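Local coordinates for protein 2-hydroxyisocaproyl-CoA dehydratase activator (Clostridium difficile, PDB 4EHU) that hydrolyses ATP as it transfers one electron from its reduced [4Fe-4S] cluster to (R)-2-hydroxyisocaproyl-CoA dehydratase, activating that enzyme for leucine fermentation, at residues Ile30-Gly33 and Thr34-Gly38; Arg224-Ala227 and Arg228-Thr232; Ala249-Ala252 and Phe253-Ala256; Lys257-Gln260 and Lys261-Lys264. One frame throughout, in Å; residues are numbered along the deposited sequence.

The four contacts come in series along a chain with the actin-type ATPase fold, which has two related mixed five-stranded sheets. Interaction 1 lies between strand 23-30 and helix 38-50, near the bound ATP analogue. Interaction 2 is the end of helix 220-230, the helix of a beta-alpha-beta unit on the second sheet; its centre is about 31 Å from that of interaction 1, across the centre of the chain. Interactions 3 and 4 share helix 243-261, their centres about 12 Å apart: the first packs against the body of the protein, the second is the exposed end. Of the four, interaction 1 lies beside the nucleotide site, while interactions 2 to 4 are local helix packing and helix ends elsewhere in the fold.

Interaction 1: Ile30-Gly33 and Thr34-Gly38; sequences ISSG and TGTTG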
ATOM      1  N   ILE A  30     -20.894   9.991  10.814  1.00 28.48           N
ATOM      2  CA  ILE A  30     -21.429   8.953   9.943  1.00 36.51           C
ATOM      3  C   ILE A  30     -20.267   8.373   9.156  1.00 38.39           C
ATOM      4  O   ILE A  30     -19.481   9.119   8.580  1.00 32.51           O
ATOM      5  CB  ILE A  30     -22.479   9.520   8.969  1.00 42.30           C
ATOM      6  CG1 ILE A  30     -23.597  10.226   9.739  1.00 53.25           C
ATOM      7  CG2 ILE A  30     -23.037   8.412   8.097  1.00 46.82           C
ATOM      8  CD1 ILE A  30     -24.533   9.289  10.457  1.00 70.99           C
ATOM      9  N   SER A  31     -20.150   7.048   9.126  1.00 31.42           N
ATOM     10  CA  SER A  31     -18.989   6.389   8.530  1.00 40.48           C
ATOM     11  C   SER A  31     -19.100   6.280   7.016  1.00 43.22           C
ATOM     12  O   SER A  31     -18.735   5.258   6.433  1.00 42.57           O
ATOM     13  CB  SER A  31     -18.795   4.997   9.126  1.00 37.61           C
ATOM     14  OG  SER A  31     -18.595   5.067  10.523  1.00 52.45           O
ATOM     15  N   SER A  32     -19.622   7.335   6.400  1.00 32.92           N
ATOM     16  CA  SER A  32     -19.568   7.523   4.958  1.00 39.21           C
ATOM     17  C   SER A  32     -18.977   8.908   4.699  1.00 45.04           C
ATOM     18  O   SER A  32     -19.475   9.905   5.222  1.00 37.49           O
ATOM     19  CB  SER A  32     -20.969   7.443   4.337  1.00 47.68           C
ATOM     20  OG  SER A  32     -21.598   6.216   4.648  1.00 53.38           O
ATOM     21  N   GLY A  33     -17.924   8.972   3.896  1.00 36.41           N
ATOM     22  CA  GLY A  33     -17.186  10.207   3.721  1.00 42.30           C
ATOM     23  C   GLY A  33     -17.455  10.891   2.396  1.00 36.41           C
ATOM     24  O   GLY A  33     -18.578  10.921   1.904  1.00 37.49           O
ATOM     25  N   THR A  34     -16.401  11.437   1.817  1.00 34.00           N
ATOM     26  CA  THR A  34     -16.525  12.209   0.592  1.00 45.59           C
ATOM     27  C   THR A  34     -17.176  11.372  -0.513  1.00 54.31           C
ATOM     28  O   THR A  34     -16.934  10.170  -0.623  1.00 51.64           O
ATOM     29  CB  THR A  34     -15.143  12.681   0.125  1.00 48.77           C
ATOM     30  OG1 THR A  34     -15.280  13.436  -1.086  1.00 62.97           O
ATOM     31  CG2 THR A  34     -14.226  11.485  -0.110  1.00 43.24           C
ATOM     32  N   GLY A  35     -18.007  12.005  -1.331  1.00 49.45           N
ATOM     33  CA  GLY A  35     -18.609  11.323  -2.460  1.00 57.31           C
ATOM     34  C   GLY A  35     -19.846  10.525  -2.099  1.00 61.90           C
ATOM     35  O   GLY A  35     -20.495   9.956  -2.975  1.00 68.52           O
ATOM     36  N   THR A  36     -20.187  10.484  -0.816  1.00 59.62           N
ATOM     37  CA  THR A  36     -21.368   9.748  -0.387  1.00 50.24           C
ATOM     38  C   THR A  36     -22.422  10.676   0.184  1.00 49.01           C
ATOM     39  O   THR A  36     -22.308  11.900   0.103  1.00 53.67           O
ATOM     40  CB  THR A  36     -21.031   8.680   0.678  1.00 50.91           C
ATOM     41  OG1 THR A  36     -20.789   9.309   1.944  1.00 49.84           O
ATOM     42  CG2 THR A  36     -19.816   7.876   0.263  1.00 48.92           C
ATOM     43  N   THR A  37     -23.458  10.075   0.755  1.00 40.84           N
ATOM     44  CA  THR A  37     -24.547  10.819   1.363  1.00 49.83           C
ATOM     45  C   THR A  37     -24.186  11.164   2.804  1.00 55.74           C
ATOM     46  O   THR A  37     -24.971  11.775   3.525  1.00 52.33           O
ATOM     47  CB  THR A  37     -25.826   9.983   1.355  1.00 57.65           C
ATOM     48  OG1 THR A  37     -25.572   8.724   1.993  1.00 51.98           O
ATOM     49  CG2 THR A  37     -26.282   9.732  -0.075  1.00 62.19           C
ATOM     50  N   GLY A  38     -22.987  10.767   3.213  1.00 47.18           N
ATOM     51  CA  GLY A  38     -22.530  10.953   4.578  1.00 49.52           C
ATOM     52  C   GLY A  38     -22.864  12.318   5.148  1.00 36.81           C
ATOM     53  O   GLY A  38     -23.460  12.407   6.216  1.00 42.31           O
TER
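The Gly33 carbonyl is the flat group on which this contact turns, and its oxygen receives two donors from Thr36, both slightly out of the carbonyl plane: the hydroxyl is tilted by 20° and the amide by 26°. The amide bond closes a type II beta turn from Gly33 to Thr36, in the loop that carries the chain from strand 23-30 into helix 38-50. This bond, from Thr36 N to Gly33 O, is 3.2 Å long, while Thr36 OG1 adds a shorter one of 2.7 Å to Gly33 O. With chi1 at 75°, OG1 lies between the backbone N and the carbonyl carbon of Thr36 and faces back into the loop. Its proton goes to Gly33 O, and the same oxygen accepts from Gly38 N (2.9 Å from Thr36 OG1), a capping bond at the start of the helix. One hydroxyl thus ties the turn to the helix that follows.

Gly35 stands at positive phi within the turn, where a side chain would press on the preceding carbonyl oxygen. Thr34 directs its side chain out of the turn, onto Tyr65 and Asn69. Packing is close at Ser32, whose CB is 3.0 Å from Thr36 OG1. The Ser32 carbonyl also accepts from the hydroxyl of Ser13, an ATP-binding residue, which places the loop beside the nucleotide site. Without a side chain, Gly38 can come right up to this carbonyl: its CA makes a CH...O contact of 3.3 Å with Ser32 O.

Interaction 2: Arg224-Ala227 and Arg228-Thr232; sequences RAMA and REINT. With ACT (acetate ion), chain I.
Arg228 lays its guanidinium over Ala225, one turn back, on the last turns of helix 220-230, which closes in a Schellman motif. This is the helix of the beta-alpha-beta unit formed with strands 210-213 and 234-235.

Backbone hydrogen bonds form the frame. Regular helical bonds run from Arg228, Glu229 and Ile230 to the carbonyls of Arg224, Ala225 and Met226. Asn231 then adopts positive phi, and the chain bonds back twice: Asn231 N to Arg228 O at 3.1 Å and Thr232 N to Ala227 O at 3.2 Å. The Thr232 hydroxyl reinforces the turn, OG1 donating to Ile230 O over 2.9 Å from well above the carbonyl plane.

Apolar contact occupies another face, where Met226 CE meets Ile230 CG2 at 4.2 Å; both side chains also pack on helix 182-204 and strand 210-213.

Among the charged groups, Arg228 starts out extended and bends at chi3 (70°), so that one guanidinium face covers Ala225 CA, 3.8 Å from the plane and offset toward the rim of the group. Its edge grips Glu229 side-on, NE and NH2 both reaching OE2, with the NH2 to OE2 bond 2.9 Å long and directed at the anti lone pair. NH2 also bonds to Thr191, and Glu229 OE1 pairs with Lys195, both on helix 182-204. Arg224 binds an acetate, probably from the crystallisation liquor, at the edge of its guanidinium, the carboxylate carbon near the plane: NE bonds to both carboxylate oxygens, and NH2 reaches acetate O at 2.9 Å.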
ATOM      1  N   ARG A 224      -1.926   3.340  22.761  1.00 15.27           N
ATOM      2  CA  ARG A 224      -0.899   2.740  23.623  1.00 15.99           C
ATOM      3  C   ARG A 224       0.374   2.414  22.833  1.00 15.37           C
ATOM      4  O   ARG A 224       1.482   2.674  23.306  1.00 16.38           O
ATOM      5  CB  ARG A 224      -1.421   1.465  24.291  1.00 15.49           C
ATOM      6  CG  ARG A 224      -2.445   1.736  25.370  1.00 18.60           C
ATOM      7  CD  ARG A 224      -2.781   0.451  26.135  1.00 19.12           C
ATOM      8  NE  ARG A 224      -3.282  -0.616  25.274  1.00 18.85           N
ATOM      9  CZ  ARG A 224      -4.558  -0.774  24.921  1.00 21.55           C
ATOM     10  NH1 ARG A 224      -5.483   0.064  25.367  1.00 20.28           N
ATOM     11  NH2 ARG A 224      -4.903  -1.787  24.128  1.00 20.73           N
ATOM     12  N   ALA A 225       0.224   1.845  21.637  1.00 14.42           N
ATOM     13  CA  ALA A 225       1.385   1.494  20.820  1.00 14.86           C
ATOM     14  C   ALA A 225       2.140   2.751  20.402  1.00 13.42           C
ATOM     15  O   ALA A 225       3.376   2.762  20.388  1.00 14.72           O
ATOM     16  CB  ALA A 225       0.949   0.704  19.606  1.00 16.55           C
ATOM     17  N   MET A 226       1.407   3.807  20.037  1.00 15.82           N
ATOM     18  CA  MET A 226       2.070   5.060  19.696  1.00 15.36           C
ATOM     19  C   MET A 226       2.845   5.644  20.851  1.00 15.64           C
ATOM     20  O   MET A 226       3.977   6.074  20.667  1.00 15.84           O
ATOM     21  CB  MET A 226       1.053   6.104  19.211  1.00 15.97           C
ATOM     22  CG  MET A 226       0.653   5.837  17.792  1.00 20.19           C
ATOM     23  SD  MET A 226       1.963   6.225  16.565  1.00 20.75           S
ATOM     24  CE  MET A 226       2.274   7.947  16.833  1.00 22.38           C
ATOM     25  N   ALA A 227       2.249   5.678  22.040  1.00 15.85           N
ATOM     26  CA  ALA A 227       2.919   6.284  23.179  1.00 17.79           C
ATOM     27  C   ALA A 227       4.194   5.495  23.466  1.00 16.43           C
ATOM     28  O   ALA A 227       5.215   6.060  23.842  1.00 17.35           O
ATOM     29  CB  ALA A 227       2.004   6.302  24.392  1.00 18.25           C
ATOM     30  N   ARG A 228       4.117   4.177  23.278  1.00 15.36           N
ATOM     31  CA  ARG A 228       5.288   3.322  23.447  1.00 18.36           C
ATOM     32  C   ARG A 228       6.370   3.685  22.416  1.00 19.10           C
ATOM     33  O   ARG A 228       7.537   3.901  22.776  1.00 19.52           O
ATOM     34  CB  ARG A 228       4.884   1.850  23.305  1.00 15.13           C
ATOM     35  CG  ARG A 228       6.043   0.856  23.469  1.00 16.76           C
ATOM     36  CD  ARG A 228       5.626  -0.549  23.047  1.00 18.14           C
ATOM     37  NE  ARG A 228       5.452  -0.598  21.590  1.00 15.27           N
ATOM     38  CZ  ARG A 228       4.424  -1.154  20.955  1.00 18.18           C
ATOM     39  NH1 ARG A 228       3.447  -1.737  21.637  1.00 17.35           N
ATOM     40  NH2 ARG A 228       4.360  -1.108  19.616  1.00 16.86           N
ATOM     41  N   GLU A 229       5.970   3.773  21.147  1.00 16.92           N
ATOM     42  CA  GLU A 229       6.939   3.961  20.086  1.00 16.59           C
ATOM     43  C   GLU A 229       7.591   5.332  20.156  1.00 19.85           C
ATOM     44  O   GLU A 229       8.780   5.456  19.843  1.00 22.54           O
ATOM     45  CB  GLU A 229       6.306   3.736  18.711  1.00 17.26           C
ATOM     46  CG  GLU A 229       5.897   2.304  18.449  1.00 17.57           C
ATOM     47  CD  GLU A 229       7.068   1.326  18.454  1.00 21.37           C
ATOM     48  OE1 GLU A 229       8.191   1.712  18.025  1.00 21.22           O
ATOM     49  OE2 GLU A 229       6.858   0.162  18.869  1.00 21.41           O
ATOM     50  N   ILE A 230       6.840   6.361  20.548  1.00 18.45           N
ATOM     51  CA  ILE A 230       7.450   7.690  20.655  1.00 19.56           C
ATOM     52  C   ILE A 230       7.980   7.980  22.037  1.00 21.42           C
ATOM     53  O   ILE A 230       8.548   9.050  22.277  1.00 23.63           O
ATOM     54  CB  ILE A 230       6.499   8.824  20.188  1.00 19.89           C
ATOM     55  CG1 ILE A 230       5.366   9.032  21.198  1.00 17.90           C
ATOM     56  CG2 ILE A 230       5.982   8.506  18.795  1.00 19.52           C
ATOM     57  CD1 ILE A 230       4.446  10.260  20.817  1.00 20.94           C
ATOM     58  N   ASN A 231       7.814   7.028  22.952  1.00 21.32           N
ATOM     59  CA  ASN A 231       8.344   7.166  24.311  1.00 22.82           C
ATOM     60  C   ASN A 231       7.869   8.463  24.975  1.00 22.90           C
ATOM     61  O   ASN A 231       8.627   9.133  25.673  1.00 26.93           O
ATOM     62  CB  ASN A 231       9.881   7.134  24.280  1.00 24.22           C
ATOM     63  CG  ASN A 231      10.498   6.949  25.668  1.00 40.54           C
ATOM     64  OD1 ASN A 231       9.902   6.331  26.556  1.00 38.03           O
ATOM     65  ND2 ASN A 231      11.699   7.487  25.857  1.00 40.53           N
ATOM     66  N   THR A 232       6.607   8.815  24.747  1.00 20.68           N
ATOM     67  CA  THR A 232       6.024  10.050  25.275  1.00 22.22           C
ATOM     68  C   THR A 232       4.564   9.786  25.599  1.00 20.95           C
ATOM     69  O   THR A 232       3.910   9.017  24.878  1.00 21.22           O
ATOM     70  CB  THR A 232       6.104  11.174  24.212  1.00 26.39           C
ATOM     71  OG1 THR A 232       7.455  11.292  23.750  1.00 30.22           O
ATOM     72  CG2 THR A 232       5.639  12.491  24.765  1.00 26.77           C
TER
HETATM   73  C   ACT I 307      -1.570  -3.490  23.973  1.00 29.39           C
HETATM   74  O   ACT I 307      -2.425  -2.972  23.216  1.00 27.69           O
HETATM   75  OXT ACT I 307      -1.586  -3.151  25.187  1.00 29.85           O
HETATM   76  CH3 ACT I 307      -0.584  -4.498  23.455  1.00 23.08           C

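Interaction 3: Ala249-Ala252 and Phe253-Ala256; sequences ALYA and FDEA
Tyr251 and Asp254 lie side by side on helix 243-261, pointing the same way, with the ring and carboxylate planes 84° apart. The carboxylate approaches the ring obliquely, Asp254 OD2 standing 3.6 Å from Tyr251 CD1. Both meet Arg85 of helix 79-90, which forms a salt bridge with Asp254 and a cation-pi contact with the tyrosine ring.

Phe253 leaves the helix in another direction. Its CG is anti to the backbone N (chi1 173°), and Leu250 O lies at the ring edge, near its plane; its side chain touches Met1. Leu250 and Ala249 rest against Leu18 of strand 13-19, and Ala252 against Val61, which fits the helix onto the first sheet.

The first torsion of Glu255 places CG 3.4 Å from Tyr251 O, and the bend at chi2 (-65°) sets the direction of the carboxylate. A water donates to Glu255 OE2 at 2.8 Å and, over a longer 3.3 Å, to Tyr251 O, a carbonyl that already accepts the helical bond from Glu255 N.

Arginine, carboxylate and phenol ring therefore form one small polar cluster. The positive charge of Arg85 would offset the negative charge of Asp254 and probably keep the acid ionised.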
ATOM      1  N   ALA A 249     -16.252  24.575  13.479  1.00 22.60           N
ATOM      2  CA  ALA A 249     -17.341  25.287  14.164  1.00 23.96           C
ATOM      3  C   ALA A 249     -16.803  26.543  14.857  1.00 26.78           C
ATOM      4  O   ALA A 249     -17.483  27.551  14.950  1.00 25.43           O
ATOM      5  CB  ALA A 249     -18.044  24.362  15.173  1.00 22.24           C
ATOM      6  N   LEU A 250     -15.562  26.479  15.323  1.00 22.61           N
ATOM      7  CA  LEU A 250     -14.937  27.607  15.998  1.00 24.30           C
ATOM      8  C   LEU A 250     -14.548  28.687  14.988  1.00 26.71           C
ATOM      9  O   LEU A 250     -14.703  29.883  15.262  1.00 26.21           O
ATOM     10  CB  LEU A 250     -13.704  27.140  16.777  1.00 22.88           C
ATOM     11  CG  LEU A 250     -14.036  26.420  18.078  1.00 19.70           C
ATOM     12  CD1 LEU A 250     -12.839  25.554  18.526  1.00 20.90           C
ATOM     13  CD2 LEU A 250     -14.407  27.433  19.147  1.00 23.58           C
ATOM     14  N   TYR A 251     -14.050  28.287  13.822  1.00 22.46           N
ATOM     15  CA  TYR A 251     -13.792  29.267  12.771  1.00 23.29           C
ATOM     16  C   TYR A 251     -15.109  29.868  12.318  1.00 24.58           C
ATOM     17  O   TYR A 251     -15.153  31.020  11.923  1.00 26.17           O
ATOM     18  CB  TYR A 251     -13.065  28.669  11.573  1.00 24.05           C
ATOM     19  CG  TYR A 251     -11.596  28.512  11.824  1.00 24.48           C
ATOM     20  CD1 TYR A 251     -10.807  29.612  12.126  1.00 25.66           C
ATOM     21  CD2 TYR A 251     -10.994  27.261  11.780  1.00 25.28           C
ATOM     22  CE1 TYR A 251      -9.476  29.476  12.390  1.00 26.37           C
ATOM     23  CE2 TYR A 251      -9.667  27.121  12.011  1.00 24.95           C
ATOM     24  CZ  TYR A 251      -8.903  28.224  12.326  1.00 28.96           C
ATOM     25  OH  TYR A 251      -7.555  28.070  12.573  1.00 27.86           O
ATOM     26  N   ALA A 252     -16.177  29.084  12.375  1.00 23.55           N
ATOM     27  CA  ALA A 252     -17.497  29.591  11.986  1.00 28.09           C
ATOM     28  C   ALA A 252     -17.953  30.650  12.984  1.00 22.87           C
ATOM     29  O   ALA A 252     -18.551  31.662  12.604  1.00 26.77           O
ATOM     30  CB  ALA A 252     -18.497  28.442  11.917  1.00 26.63           C
ATOM     31  N   PHE A 253     -17.693  30.399  14.261  1.00 25.64           N
ATOM     32  CA  PHE A 253     -17.955  31.362  15.311  1.00 27.20           C
ATOM     33  C   PHE A 253     -17.140  32.630  15.073  1.00 26.23           C
ATOM     34  O   PHE A 253     -17.677  33.730  15.215  1.00 29.14           O
ATOM     35  CB  PHE A 253     -17.639  30.750  16.682  1.00 26.07           C
ATOM     36  CG  PHE A 253     -17.720  31.732  17.827  1.00 29.41           C
ATOM     37  CD1 PHE A 253     -18.950  32.125  18.347  1.00 31.34           C
ATOM     38  CD2 PHE A 253     -16.565  32.240  18.396  1.00 35.61           C
ATOM     39  CE1 PHE A 253     -19.024  33.006  19.401  1.00 34.80           C
ATOM     40  CE2 PHE A 253     -16.629  33.129  19.454  1.00 37.37           C
ATOM     41  CZ  PHE A 253     -17.862  33.508  19.962  1.00 36.18           C
ATOM     42  N   ASP A 254     -15.869  32.496  14.687  1.00 28.68           N
ATOM     43  CA  ASP A 254     -15.053  33.676  14.398  1.00 30.30           C
ATOM     44  C   ASP A 254     -15.726  34.510  13.329  1.00 31.80           C
ATOM     45  O   ASP A 254     -15.765  35.731  13.424  1.00 32.62           O
ATOM     46  CB  ASP A 254     -13.671  33.316  13.865  1.00 31.50           C
ATOM     47  CG  ASP A 254     -12.768  32.706  14.915  1.00 39.96           C
ATOM     48  OD1 ASP A 254     -13.106  32.740  16.116  1.00 29.77           O
ATOM     49  OD2 ASP A 254     -11.699  32.204  14.520  1.00 39.45           O
ATOM     50  N   GLU A 255     -16.196  33.842  12.276  1.00 29.14           N
ATOM     51  CA  GLU A 255     -16.873  34.523  11.173  1.00 28.84           C
ATOM     52  C   GLU A 255     -18.104  35.257  11.666  1.00 33.16           C
ATOM     53  O   GLU A 255     -18.362  36.388  11.265  1.00 34.11           O
ATOM     54  CB  GLU A 255     -17.278  33.516  10.098  1.00 30.26           C
ATOM     55  CG  GLU A 255     -16.117  32.938   9.338  1.00 32.93           C
ATOM     56  CD  GLU A 255     -15.394  33.986   8.520  1.00 48.81           C
ATOM     57  OE1 GLU A 255     -16.065  34.816   7.864  1.00 40.31           O
ATOM     58  OE2 GLU A 255     -14.153  33.988   8.553  1.00 36.23           O
ATOM     59  N   ALA A 256     -18.875  34.610  12.526  1.00 32.43           N
ATOM     60  CA  ALA A 256     -20.089  35.210  13.061  1.00 35.59           C
ATOM     61  C   ALA A 256     -19.760  36.460  13.883  1.00 37.44           C
ATOM     62  O   ALA A 256     -20.416  37.494  13.752  1.00 36.37           O
ATOM     63  CB  ALA A 256     -20.840  34.188  13.897  1.00 31.05           C
TER
HETATM   64  O   HOH W   1     -12.699  32.184  10.108  1.00 50.05           O

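Interaction 4: Lys257-Gln260 and Lys261-Lys264; sequences KESQ and KEVK
Glu262 turns back on Ser259 through its first torsion: chi1 of 68° sets CG between the backbone N and the carbonyl carbon, and the chain then runs extended (chi2 -170°) along the last turn of helix 243-261. CG consequently comes to 3.2 Å from Ser259 O, and the carboxylate lies beside the serine. Its OE2 does not bond directly to Ser259 OG; a water bridges them, donating to Glu262 OE2 at 2.6 Å and to Ser259 OG at 3.2 Å. The serine hydroxyl has further, weak hydrogen bonds with Glu255 O and with Lys59 NZ.

Here the helix ends and its bonding pattern weakens. Lys261 N still makes a sound helical bond of 3.0 Å to Lys257 O. The next amide, Glu262 N, is shared between two weak bonds, to the carbonyls of Glu258 and Ser259. Val263 N then reaches Gln260 O at 3.3 Å, approaching from 55° above the carbonyl plane, as the chain departs from helical geometry. Val263 CG2 packs against the same Gln260 O, 3.4 Å away.

Like charges flank the turn: Glu258 OE2 is 5.1 Å from Glu262 OE1, and the ammonium groups of Lys257 and Lys261 are further apart. At this exposed end of the helix solvent would probably screen part of the repulsion, and the water bridge gives the Glu262 carboxylate a polar link to the helix without a direct hydrogen bond to Ser259.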
ATOM      1  N   LYS A 257     -18.715  36.382  14.699  1.00 33.67           N
ATOM      2  CA  LYS A 257     -18.310  37.513  15.525  1.00 32.66           C
ATOM      3  C   LYS A 257     -17.758  38.643  14.671  1.00 37.74           C
ATOM      4  O   LYS A 257     -17.946  39.815  14.995  1.00 40.85           O
ATOM      5  CB  LYS A 257     -17.257  37.086  16.551  1.00 32.85           C
ATOM      6  CG  LYS A 257     -17.762  36.056  17.539  1.00 37.96           C
ATOM      7  CD  LYS A 257     -18.932  36.592  18.366  1.00 59.10           C
ATOM      8  CE  LYS A 257     -18.483  37.593  19.423  1.00 65.86           C
ATOM      9  NZ  LYS A 257     -19.574  37.892  20.403  1.00 64.82           N
ATOM     10  N   GLU A 258     -17.077  38.302  13.583  1.00 36.44           N
ATOM     11  CA  GLU A 258     -16.581  39.327  12.674  1.00 37.08           C
ATOM     12  C   GLU A 258     -17.749  40.104  12.067  1.00 51.94           C
ATOM     13  O   GLU A 258     -17.718  41.334  11.985  1.00 50.20           O
ATOM     14  CB  GLU A 258     -15.762  38.701  11.560  1.00 40.30           C
ATOM     15  CG  GLU A 258     -15.096  39.710  10.650  1.00 62.82           C
ATOM     16  CD  GLU A 258     -14.195  39.054   9.635  1.00 77.09           C
ATOM     17  OE1 GLU A 258     -13.702  37.941   9.918  1.00 82.95           O
ATOM     18  OE2 GLU A 258     -13.985  39.641   8.555  1.00 82.85           O
ATOM     19  N   SER A 259     -18.775  39.378  11.633  1.00 36.91           N
ATOM     20  CA  SER A 259     -19.996  40.009  11.099  1.00 38.26           C
ATOM     21  C   SER A 259     -20.727  40.910  12.099  1.00 41.27           C
ATOM     22  O   SER A 259     -21.275  41.959  11.728  1.00 38.09           O
ATOM     23  CB  SER A 259     -20.962  38.935  10.613  1.00 41.79           C
ATOM     24  OG  SER A 259     -20.441  38.270   9.481  1.00 55.70           O
ATOM     25  N   GLN A 260     -20.775  40.487  13.357  1.00 39.89           N
ATOM     26  CA  GLN A 260     -21.428  41.273  14.386  1.00 40.38           C
ATOM     27  C   GLN A 260     -20.646  42.558  14.651  1.00 49.81           C
ATOM     28  O   GLN A 260     -21.228  43.632  14.820  1.00 44.44           O
ATOM     29  CB  GLN A 260     -21.591  40.451  15.663  1.00 45.45           C
ATOM     30  CG  GLN A 260     -22.528  39.265  15.483  1.00 45.75           C
ATOM     31  CD  GLN A 260     -22.846  38.556  16.783  1.00 56.65           C
ATOM     32  OE1 GLN A 260     -21.979  38.381  17.643  1.00 54.94           O
ATOM     33  NE2 GLN A 260     -24.097  38.139  16.931  1.00 56.22           N
ATOM     34  N   LYS A 261     -19.324  42.452  14.657  1.00 43.79           N
ATOM     35  CA  LYS A 261     -18.479  43.590  14.988  1.00 58.57           C
ATOM     36  C   LYS A 261     -18.442  44.656  13.894  1.00 52.85           C
ATOM     37  O   LYS A 261     -17.993  45.775  14.137  1.00 55.69           O
ATOM     38  CB  LYS A 261     -17.059  43.125  15.317  1.00 59.24           C
ATOM     39  CG  LYS A 261     -16.822  42.897  16.802  1.00 70.08           C
ATOM     40  CD  LYS A 261     -15.374  42.534  17.079  1.00 77.41           C
ATOM     41  CE  LYS A 261     -15.271  41.247  17.873  1.00 77.12           C
ATOM     42  NZ  LYS A 261     -13.997  40.531  17.590  1.00 74.87           N
ATOM     43  N   GLU A 262     -18.910  44.332  12.694  1.00 45.25           N
ATOM     44  CA  GLU A 262     -18.889  45.325  11.623  1.00 48.97           C
ATOM     45  C   GLU A 262     -20.220  46.078  11.491  1.00 39.60           C
ATOM     46  O   GLU A 262     -20.464  46.762  10.489  1.00 42.70           O
ATOM     47  CB  GLU A 262     -18.480  44.695  10.295  1.00 60.01           C
ATOM     48  CG  GLU A 262     -19.478  43.733   9.699  1.00 69.67           C
ATOM     49  CD  GLU A 262     -18.889  42.973   8.529  1.00 71.66           C
ATOM     50  OE1 GLU A 262     -17.697  43.192   8.226  1.00 69.50           O
ATOM     51  OE2 GLU A 262     -19.609  42.159   7.913  1.00 62.49           O
ATOM     52  N   VAL A 263     -21.079  45.955  12.503  1.00 42.18           N
ATOM     53  CA  VAL A 263     -22.286  46.781  12.581  1.00 42.53           C
ATOM     54  C   VAL A 263     -22.427  47.288  14.003  1.00 43.74           C
ATOM     55  O   VAL A 263     -21.733  46.799  14.908  1.00 43.47           O
ATOM     56  CB  VAL A 263     -23.559  45.992  12.204  1.00 52.87           C
ATOM     57  CG1 VAL A 263     -23.379  45.303  10.854  1.00 41.24           C
ATOM     58  CG2 VAL A 263     -23.901  44.970  13.289  1.00 46.54           C
ATOM     59  N   LYS A 264     -23.318  48.258  14.188  1.00 48.60           N
ATOM     60  CA  LYS A 264     -23.655  48.780  15.499  1.00 40.78           C
ATOM     61  C   LYS A 264     -25.124  48.485  15.746  1.00 52.21           C
ATOM     62  O   LYS A 264     -25.939  48.582  14.833  1.00 47.17           O
ATOM     63  CB  LYS A 264     -23.378  50.284  15.553  1.00 50.60           C
ATOM     64  CG  LYS A 264     -21.958  50.659  15.138  1.00 60.67           C
ATOM     65  CD  LYS A 264     -21.737  52.163  15.212  1.00 74.09           C
ATOM     66  CE  LYS A 264     -20.284  52.552  14.959  1.00 76.52           C
ATOM     67  NZ  LYS A 264     -19.872  52.380  13.539  1.00 74.19           N
TER
HETATM   68  O   HOH W   2     -21.669  40.601   7.740  1.00 39.35           O